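PDB 4B9G: CS6 fimbrial subunit B, CS6 fimbrial subunit A from Escherichia coli, which probably serves as a structural pilin of the CS6 colonization factor of enterotoxigenic strains, captured here with a fused donor strand from the partner subunit CssA. Local coordinates for residues Y82-D87 with F111-T116; V41-P46 with L134-Y139. All coordinates share one frame; numbering follows the deposited sequence.

Contact 1 (Y82-D87 with F111-T116); sequences YYIRKD and FSAIYT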
loop_
_atom_site.group_PDB
_atom_site.type_symbol
_atom_site.label_atom_id
_atom_site.label_comp_id
_atom_site.label_asym_id
_atom_site.label_seq_id
_atom_site.Cartn_x
_atom_site.Cartn_y
_atom_site.Cartn_z
ATOM N N TYR A 82 -7.188 3.129 4.788
ATOM C CA TYR A 82 -6.263 2.065 5.151
ATOM C C TYR A 82 -4.847 2.598 5.316
ATOM O O TYR A 82 -4.525 3.674 4.825
ATOM C CB TYR A 82 -6.270 0.938 4.106
ATOM C CG TYR A 82 -5.612 1.299 2.796
ATOM C CD1 TYR A 82 -6.302 1.963 1.787
ATOM C CD2 TYR A 82 -4.285 0.962 2.559
ATOM C CE1 TYR A 82 -5.688 2.277 0.587
ATOM C CE2 TYR A 82 -3.667 1.255 1.353
ATOM C CZ TYR A 82 -4.369 1.908 0.369
ATOM O OH TYR A 82 -3.745 2.153 -0.846
ATOM N N TYR A 83 -3.997 1.800 5.964
ATOM C CA TYR A 83 -2.565 2.065 6.009
ATOM C C TYR A 83 -1.800 0.802 5.589
ATOM O O TYR A 83 -2.351 -0.312 5.572
ATOM C CB TYR A 83 -2.093 2.513 7.403
ATOM C CG TYR A 83 -2.249 1.492 8.481
ATOM C CD1 TYR A 83 -1.256 0.560 8.742
ATOM C CD2 TYR A 83 -3.423 1.448 9.233
ATOM C CE1 TYR A 83 -1.433 -0.380 9.754
ATOM C CE2 TYR A 83 -3.603 0.526 10.235
ATOM C CZ TYR A 83 -2.615 -0.386 10.492
ATOM O OH TYR A 83 -2.758 -1.300 11.510
ATOM N N ILE A 84 -0.522 0.971 5.269
ATOM C CA ILE A 84 0.346 -0.135 4.868
ATOM C C ILE A 84 1.169 -0.658 6.059
ATOM O O ILE A 84 1.859 0.115 6.746
ATOM C CB ILE A 84 1.311 0.324 3.730
ATOM C CG1 ILE A 84 0.506 0.648 2.465
ATOM C CG2 ILE A 84 2.402 -0.715 3.475
ATOM C CD1 ILE A 84 -0.066 -0.550 1.713
ATOM N N ARG A 85 1.104 -1.969 6.285
ATOM C CA ARG A 85 1.862 -2.686 7.309
ATOM C C ARG A 85 2.862 -3.618 6.605
ATOM O O ARG A 85 2.490 -4.312 5.645
ATOM C CB ARG A 85 0.896 -3.520 8.160
ATOM C CG ARG A 85 1.549 -4.221 9.329
ATOM C CD ARG A 85 0.556 -5.022 10.165
ATOM N NE ARG A 85 0.117 -6.213 9.447
ATOM C CZ ARG A 85 -1.076 -6.792 9.571
ATOM N NH1 ARG A 85 -2.000 -6.319 10.390
ATOM N NH2 ARG A 85 -1.348 -7.852 8.836
ATOM N N LYS A 86 4.112 -3.642 7.069
ATOM C CA LYS A 86 5.067 -4.629 6.554
ATOM C C LYS A 86 4.863 -5.955 7.270
ATOM O O LYS A 86 4.903 -5.996 8.504
ATOM C CB LYS A 86 6.502 -4.142 6.761
ATOM C CG LYS A 86 7.535 -5.098 6.184
ATOM C CD LYS A 86 8.977 -4.561 6.234
ATOM C CE LYS A 86 9.528 -4.314 7.628
ATOM N NZ LYS A 86 9.719 -5.576 8.367
ATOM N N ASP A 87 4.675 -7.019 6.496
ATOM C CA ASP A 87 4.485 -8.358 7.040
ATOM C C ASP A 87 5.666 -9.319 6.889
ATOM O O ASP A 87 5.679 -10.365 7.551
ATOM C CB ASP A 87 3.203 -8.987 6.505
ATOM C CG ASP A 87 1.955 -8.365 7.128
ATOM O OD1 ASP A 87 2.040 -7.793 8.234
ATOM O OD2 ASP A 87 0.873 -8.468 6.529
ATOM N N PHE A 111 3.744 -6.793 2.246
ATOM C CA PHE A 111 3.024 -5.732 2.935
ATOM C C PHE A 111 1.530 -5.999 2.802
ATOM O O PHE A 111 1.091 -6.699 1.869
ATOM C CB PHE A 111 3.337 -4.348 2.336
ATOM C CG PHE A 111 4.811 -3.990 2.311
ATOM C CD1 PHE A 111 5.640 -4.449 1.293
ATOM C CD2 PHE A 111 5.360 -3.159 3.292
ATOM C CE1 PHE A 111 6.969 -4.115 1.264
ATOM C CE2 PHE A 111 6.707 -2.815 3.266
ATOM C CZ PHE A 111 7.511 -3.283 2.250
ATOM N N SER A 112 0.706 -5.474 3.655
ATOM C CA SER A 112 -0.695 -5.535 3.717
ATOM C C SER A 112 -1.326 -4.137 3.851
ATOM O O SER A 112 -0.817 -3.302 4.603
ATOM C CB SER A 112 -1.168 -6.505 4.788
ATOM O OG SER A 112 -0.669 -6.059 5.930
ATOM N N ALA A 113 -2.435 -3.912 3.152
ATOM C CA ALA A 113 -3.286 -2.737 3.330
ATOM C C ALA A 113 -4.327 -3.054 4.388
ATOM O O ALA A 113 -5.134 -3.976 4.203
ATOM C CB ALA A 113 -3.970 -2.395 1.999
ATOM N N ILE A 114 -4.296 -2.317 5.489
ATOM C CA ILE A 114 -5.096 -2.612 6.677
ATOM C C ILE A 114 -6.221 -1.584 6.850
ATOM O O ILE A 114 -5.961 -0.385 6.984
ATOM C CB ILE A 114 -4.211 -2.614 7.944
ATOM C CG1 ILE A 114 -3.039 -3.595 7.778
ATOM C CG2 ILE A 114 -5.045 -2.922 9.179
ATOM C CD1 ILE A 114 -3.460 -5.001 7.464
ATOM N N TYR A 115 -7.462 -2.065 6.834
ATOM C CA TYR A 115 -8.650 -1.220 6.946
ATOM C C TYR A 115 -8.723 -0.531 8.302
ATOM O O TYR A 115 -8.591 -1.179 9.358
ATOM C CB TYR A 115 -9.884 -2.097 6.734
ATOM C CG TYR A 115 -11.191 -1.354 6.794
ATOM C CD1 TYR A 115 -11.694 -0.668 5.686
ATOM C CD2 TYR A 115 -11.941 -1.321 7.967
ATOM C CE1 TYR A 115 -12.892 0.020 5.741
ATOM C CE2 TYR A 115 -13.164 -0.632 8.026
ATOM C CZ TYR A 115 -13.636 0.028 6.901
ATOM O OH TYR A 115 -14.813 0.728 6.968
ATOM N N THR A 116 -8.990 0.774 8.271
ATOM C CA THR A 116 -9.091 1.566 9.497
ATOM C C THR A 116 -10.407 2.312 9.664
ATOM O O THR A 116 -10.608 2.963 10.685
ATOM C CB THR A 116 -8.001 2.636 9.576
ATOM O OG1 THR A 116 -8.142 3.547 8.479
ATOM C CG2 THR A 116 -6.675 2.034 9.545
HETATM O O HOH W 1 1.341 -9.261 3.411
#

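Contact 2 (V41-P46 with L134-Y139); sequences VEMTIP and LTVSFY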
loop_
_atom_site.group_PDB
_atom_site.type_symbol
_atom_site.label_atom_id
_atom_site.label_comp_id
_atom_site.label_asym_id
_atom_site.label_seq_id
_atom_site.Cartn_x
_atom_site.Cartn_y
_atom_site.Cartn_z
ATOM N N VAL A 41 0.812 -6.856 -0.973
ATOM C CA VAL A 41 1.865 -6.448 -1.894
ATOM C C VAL A 41 3.053 -7.378 -1.664
ATOM O O VAL A 41 3.449 -7.611 -0.506
ATOM C CB VAL A 41 2.318 -5.001 -1.615
ATOM C CG1 VAL A 41 3.369 -4.553 -2.636
ATOM C CG2 VAL A 41 1.123 -4.054 -1.584
ATOM N N GLU A 42 3.630 -7.903 -2.743
ATOM C CA GLU A 42 4.828 -8.743 -2.658
ATOM C C GLU A 42 5.874 -8.186 -3.599
ATOM O O GLU A 42 5.557 -7.788 -4.723
ATOM C CB GLU A 42 4.504 -10.213 -2.969
ATOM C CG GLU A 42 3.373 -10.749 -2.074
ATOM C CD GLU A 42 3.255 -12.264 -2.019
ATOM O OE1 GLU A 42 3.836 -12.963 -2.861
ATOM O OE2 GLU A 42 2.551 -12.768 -1.129
ATOM N N MET A 43 7.127 -8.145 -3.157
ATOM C CA MET A 43 8.218 -7.657 -4.001
ATOM C C MET A 43 9.535 -8.324 -3.645
ATOM O O MET A 43 9.761 -8.719 -2.521
ATOM C CB MET A 43 8.382 -6.145 -3.909
ATOM C CG MET A 43 8.845 -5.639 -2.535
ATOM S SD MET A 43 9.005 -3.800 -2.384
ATOM C CE MET A 43 7.300 -3.248 -2.445
ATOM N N THR A 44 10.411 -8.489 -4.618
ATOM C CA THR A 44 11.805 -8.868 -4.291
ATOM C C THR A 44 12.672 -7.690 -4.688
ATOM O O THR A 44 12.491 -7.103 -5.705
ATOM C CB THR A 44 12.296 -10.205 -4.946
ATOM O OG1 THR A 44 11.514 -11.296 -4.462
ATOM C CG2 THR A 44 13.762 -10.504 -4.619
ATOM N N ILE A 45 13.626 -7.354 -3.871
ATOM C CA ILE A 45 14.423 -6.161 -4.097
ATOM C C ILE A 45 15.487 -6.427 -5.174
ATOM O O ILE A 45 16.332 -7.311 -4.990
ATOM C CB ILE A 45 15.104 -5.803 -2.776
ATOM C CG1 ILE A 45 14.065 -5.665 -1.640
ATOM C CG2 ILE A 45 15.947 -4.559 -2.951
ATOM C CD1 ILE A 45 12.937 -4.681 -1.890
ATOM N N PRO A 46 15.490 -5.654 -6.274
ATOM C CA PRO A 46 16.523 -5.865 -7.287
ATOM C C PRO A 46 17.893 -5.455 -6.785
ATOM O O PRO A 46 18.045 -4.577 -5.944
ATOM C CB PRO A 46 16.106 -4.917 -8.417
ATOM C CG PRO A 46 14.665 -4.638 -8.194
ATOM C CD PRO A 46 14.493 -4.665 -6.713
ATOM N N LEU A 134 -1.089 2.901 -5.294
ATOM C CA LEU A 134 -0.060 2.754 -4.277
ATOM C C LEU A 134 1.266 3.185 -4.899
ATOM O O LEU A 134 1.675 2.635 -5.916
ATOM C CB LEU A 134 0.041 1.289 -3.859
ATOM C CG LEU A 134 1.130 0.975 -2.844
ATOM C CD1 LEU A 134 0.818 1.544 -1.454
ATOM C CD2 LEU A 134 1.340 -0.515 -2.785
ATOM N N THR A 135 1.938 4.156 -4.286
ATOM C CA THR A 135 3.258 4.582 -4.727
ATOM C C THR A 135 4.312 3.660 -4.123
ATOM O O THR A 135 4.387 3.487 -2.905
ATOM C CB THR A 135 3.576 6.007 -4.277
ATOM O OG1 THR A 135 2.601 6.912 -4.824
ATOM C CG2 THR A 135 4.994 6.403 -4.685
ATOM N N VAL A 136 5.137 3.069 -4.993
ATOM C CA VAL A 136 6.344 2.369 -4.573
ATOM C C VAL A 136 7.515 3.047 -5.266
ATOM O O VAL A 136 7.477 3.309 -6.473
ATOM C CB VAL A 136 6.317 0.863 -4.927
ATOM C CG1 VAL A 136 7.589 0.167 -4.447
ATOM C CG2 VAL A 136 5.066 0.181 -4.365
ATOM N N SER A 137 8.541 3.375 -4.487
ATOM C CA SER A 137 9.749 3.995 -5.012
ATOM C C SER A 137 10.975 3.234 -4.515
ATOM O O SER A 137 11.013 2.767 -3.375
ATOM C CB SER A 137 9.861 5.461 -4.596
ATOM O OG SER A 137 8.690 6.165 -4.980
ATOM N N PHE A 138 11.965 3.112 -5.403
ATOM C CA PHE A 138 13.241 2.469 -5.125
ATOM C C PHE A 138 14.347 3.533 -5.135
ATOM O O PHE A 138 14.340 4.438 -5.977
ATOM C CB PHE A 138 13.574 1.434 -6.203
ATOM C CG PHE A 138 12.717 0.177 -6.185
ATOM C CD1 PHE A 138 11.899 -0.163 -5.120
ATOM C CD2 PHE A 138 12.791 -0.699 -7.251
ATOM C CE1 PHE A 138 11.169 -1.359 -5.129
ATOM C CE2 PHE A 138 12.087 -1.889 -7.258
ATOM C CZ PHE A 138 11.277 -2.220 -6.194
ATOM N N TYR A 139 15.316 3.385 -4.231
ATOM C CA TYR A 139 16.409 4.338 -4.044
ATOM C C TYR A 139 17.747 3.617 -4.015
ATOM O O TYR A 139 17.846 2.462 -3.571
ATOM C CB TYR A 139 16.278 5.088 -2.708
ATOM C CG TYR A 139 14.989 5.852 -2.593
ATOM C CD1 TYR A 139 13.820 5.202 -2.206
ATOM C CD2 TYR A 139 14.914 7.211 -2.887
ATOM C CE1 TYR A 139 12.622 5.869 -2.126
ATOM C CE2 TYR A 139 13.695 7.891 -2.801
ATOM C CZ TYR A 139 12.552 7.203 -2.424
ATOM O OH TYR A 139 11.328 7.826 -2.320
#

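Contact 1 (Y82-D87 with F111-T116)
Tyr83 pairs with Ile114 and Arg85 with Ser112 where two antiparallel strands of the CssB β-sandwich run side by side. These are the hydrogen-bonded pairs, and each closes a ring of two backbone bonds. Ile114 N reaches Tyr83 O at 2.8 Å, while the return bond from Tyr83 N to Ile114 O is longer, 3.1 Å, and less straight, with 153° at the hydrogen. The Arg85–Ser112 pair is more even, both its bonds being 2.9 Å. In the non-hydrogen-bonded pairs between and on either side of them the backbone turns outward: Tyr82 bonds Gly68 and Ile84 bonds Gly96, while Phe111 and Ala113 bond Val41 and Leu38 of the strand beyond.

On the face carrying Tyr82, Ile84, Phe111 and Ala113, Tyr82 lays CD2 against Ala113 CB, and its hydroxyl is hydrogen-bonded to that of Tyr39. Phe111 meets the Ile84 CG2 methyl and runs its CD2–CE2 side along Lys86, whose ammonium is bonded to Gly89 O.

The other face sets an apolar patch around the Tyr83 ring beside a charged cluster. Ile114 CB sits over the face of the Tyr83 ring, 3.9 Å from its centroid, and Thr116 CG2 comes in at the ring edge. A bend at chi3 (72°) folds the Arg85 guanidinium round to Asp87 in a side-on salt bridge: NE meets OD1 on its syn lone pair at 2.8 Å, and NH2 gives a longer bond to OD2. Ile114 CD1 covers one face of the guanidinium. Asp87 thus has both oxygens engaged by Arg85, and OD2 takes a second donor from across the strands: Ser112 OG, 2.9 Å away, gives its proton to Asp87 OD2 from above the carboxylate plane.

Contact 2 (V41-P46 with L134-Y139)
The hydrophobic core of the immunoglobulin-like pilin sandwich is closed here: Val41 and Met43 on one strand, with Pro46 just past its end, face Leu134, Val136 and Phe138 on another. Strands 41-44 and 134-139 run nearly parallel, 13° apart, with axes 11.4 Å from each other, so side chains alone bridge the gap. At one end Val41 CG2 meets Leu134 CD2 at 3.7 Å, branch methyl against branch methyl. In the middle Met43 and Val136 lie alongside, pointing opposite ways, with Met43 CE 4.0 Å from Val136 CG1. The Met43 chain is extended at chi2 and then bends at chi3 (69°), which carries the terminal methyl round to Val136 while SD stays near the edge of the Phe138 ring, close to its plane. At the far end Pro46 crosses Phe138 at about a right angle and sets CD 3.7 Å from Phe138 CE2. Ile54 touches Leu134 and Val52 touches Phe138; Val156, in the engineered CssA-derived donor strand, also touches Leu134. With no polar pair across the gap, cohesion must come from close fit and from burying aliphatic, thioether and aromatic surface, so nothing directional between these segments fixes their register.

Both contacts lie in the CssB part of the fusion. Contact 1 joins neighbouring strands within a sheet through backbone bonds and is only partly buried, with a charged cluster at its more exposed end. Contact 2 is buried, apart from Pro46, which is partly exposed, and spans the sandwich through apolar side chains. They meet through strand 108-119, which shares the Phe111–Val41 backbone pairing with 37-44 and packs the Phe111 ring on Met43 CE, and through Ile84 of 79-88, whose CD1 touches Leu134 CD1. Thus the inward face of contact 1 belongs to the same core as contact 2, while the face with Arg85 lies on the opposite side of the sheet, where its partner Asp87 is exposed.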